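Local coordinates for protein transcriptional regulator, ROK family (Vibrio cholerae O1 biovar eltor, PDB 1Z05) that probably binds DNA as a transcriptional regulator of carbohydrate metabolism and carries a zinc ion, at residues 347-352 against 359-364. Numbering follows the deposited sequence.
Sequences AAIAIV and EKILIG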
loop_
_atom_site.group_PDB
_atom_site.type_symbol
_atom_site.label_atom_id
_atom_site.label_comp_id
_atom_site.label_asym_id
_atom_site.label_seq_id
_atom_site.Cartn_x
_atom_site.Cartn_y
_atom_site.Cartn_z
ATOM N N ALA A 347 5.820 20.567 3.186
ATOM C CA ALA A 347 5.858 20.248 1.759
ATOM C C ALA A 347 5.892 18.731 1.507
ATOM O O ALA A 347 5.169 18.215 0.655
ATOM C CB ALA A 347 7.062 20.942 1.078
ATOM N N ALA A 348 6.724 18.024 2.252
ATOM C CA ALA A 348 6.831 16.571 2.096
ATOM C C ALA A 348 5.557 15.862 2.578
ATOM O O ALA A 348 5.071 14.912 1.938
ATOM C CB ALA A 348 8.070 16.053 2.821
ATOM N N ILE A 349 5.005 16.346 3.688
ATOM C CA ILE A 349 3.778 15.786 4.243
ATOM C C ILE A 349 2.584 16.048 3.309
ATOM O O ILE A 349 1.722 15.182 3.160
ATOM C CB ILE A 349 3.506 16.306 5.687
ATOM C CG1 ILE A 349 4.616 15.837 6.628
ATOM C CG2 ILE A 349 2.137 15.832 6.192
ATOM C CD1 ILE A 349 4.596 16.499 7.996
ATOM N N ALA A 350 2.548 17.221 2.669
ATOM C CA ALA A 350 1.503 17.519 1.678
ATOM C C ALA A 350 1.523 16.531 0.514
ATOM O O ALA A 350 0.472 16.161 -0.011
ATOM C CB ALA A 350 1.619 18.938 1.160
ATOM N N ILE A 351 2.721 16.136 0.098
ATOM C CA ILE A 351 2.886 15.104 -0.930
ATOM C C ILE A 351 2.244 13.776 -0.513
ATOM O O ILE A 351 1.502 13.166 -1.283
ATOM C CB ILE A 351 4.383 14.917 -1.278
ATOM C CG1 ILE A 351 4.861 16.130 -2.089
ATOM C CG2 ILE A 351 4.602 13.629 -2.070
ATOM C CD1 ILE A 351 6.379 16.260 -2.192
ATOM N N VAL A 352 2.525 13.352 0.716
ATOM C CA VAL A 352 2.008 12.104 1.266
ATOM C C VAL A 352 0.477 12.139 1.418
ATOM O O VAL A 352 -0.216 11.135 1.128
ATOM C CB VAL A 352 2.737 11.778 2.596
ATOM C CG1 VAL A 352 2.082 10.635 3.327
ATOM C CG2 VAL A 352 4.210 11.441 2.300
ATOM N N GLU A 359 -6.202 9.758 7.311
ATOM C CA GLU A 359 -7.152 10.326 8.273
ATOM C C GLU A 359 -6.438 10.960 9.465
ATOM O O GLU A 359 -7.068 11.624 10.285
ATOM C CB GLU A 359 -8.133 9.265 8.774
ATOM C CG GLU A 359 -8.921 8.552 7.686
ATOM C CD GLU A 359 -9.673 7.353 8.220
ATOM O OE1 GLU A 359 -9.180 6.211 8.065
ATOM O OE2 GLU A 359 -10.754 7.559 8.816
ATOM N N LYS A 360 -5.125 10.759 9.561
ATOM C CA LYS A 360 -4.359 11.301 10.686
ATOM C C LYS A 360 -2.868 11.360 10.399
ATOM O O LYS A 360 -2.315 10.467 9.753
ATOM C CB LYS A 360 -4.617 10.466 11.948
ATOM C CG LYS A 360 -4.458 11.231 13.247
ATOM C CD LYS A 360 -4.973 10.390 14.395
ATOM C CE LYS A 360 -4.863 11.123 15.707
ATOM N NZ LYS A 360 -5.250 10.223 16.819
ATOM N N ILE A 361 -2.225 12.419 10.892
ATOM C CA ILE A 361 -0.780 12.594 10.763
ATOM C C ILE A 361 -0.156 12.618 12.150
ATOM O O ILE A 361 -0.558 13.419 12.996
ATOM C CB ILE A 361 -0.395 13.917 10.021
ATOM C CG1 ILE A 361 -1.107 14.037 8.668
ATOM C CG2 ILE A 361 1.139 14.035 9.878
ATOM C CD1 ILE A 361 -0.823 12.910 7.690
ATOM N N LEU A 362 0.825 11.746 12.375
ATOM C CA LEU A 362 1.602 11.790 13.617
ATOM C C LEU A 362 3.032 12.215 13.334
ATOM O O LEU A 362 3.622 11.820 12.326
ATOM C CB LEU A 362 1.627 10.437 14.336
ATOM C CG LEU A 362 0.371 9.601 14.583
ATOM C CD1 LEU A 362 0.683 8.497 15.580
ATOM C CD2 LEU A 362 -0.770 10.427 15.090
ATOM N N ILE A 363 3.580 13.002 14.253
ATOM C CA ILE A 363 4.953 13.470 14.183
ATOM C C ILE A 363 5.755 12.834 15.323
ATOM O O ILE A 363 5.351 12.878 16.481
ATOM C CB ILE A 363 5.009 15.030 14.269
ATOM C CG1 ILE A 363 4.105 15.670 13.188
ATOM C CG2 ILE A 363 6.442 15.535 14.177
ATOM C CD1 ILE A 363 4.599 15.459 11.732
ATOM N N GLY A 364 6.879 12.226 14.983
ATOM C CA GLY A 364 7.750 11.631 15.981
ATOM C C GLY A 364 9.176 12.131 15.870
ATOM O O GLY A 364 9.706 12.297 14.762
#
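Ile349 meets Ile361 and Ile363 through methyl groups alone, with no hydrogen bond between helix segment 347-352 and strand segment 359-364. Its two branches divide the work. The longer branch ends at CD1, which lies 3.9 Å from CD1 of Ile363; the shorter one puts CG2 at 4.2 Å from CG2 of Ile361, a looser touch. The torsions account for this split: in Ile349 CG1 stands anti to the carbonyl carbon (chi1 -64°) and the chain then runs on extended (chi2 169°), carrying CD1 outward to Ile363. Ile363 answers with a bent chain, its chi2 of -68° folding CD1 back toward the helix although its CB does not head there; the two side chains therefore meet end to end at a slant. Ile361, by contrast, directs its CB toward the helix. The backbones stay well apart, the closest CA pair being Ile349 and Ile361 at 8.6 Å, and the buried area is a modest 119 Å². Other residues close the same apolar layer: Ile240 of strand 237-242 and Ile378 of helix 371-385 also touch Ile349, while Leu396 packs on both strand isoleucines. Helix 332-356 thus lies against a mixed sheet of strand order 3-2-1-4-5, running into its strand 360-364 through a short connection, as in the actin-like ATPase (ASKHA) domain fold of ROK proteins.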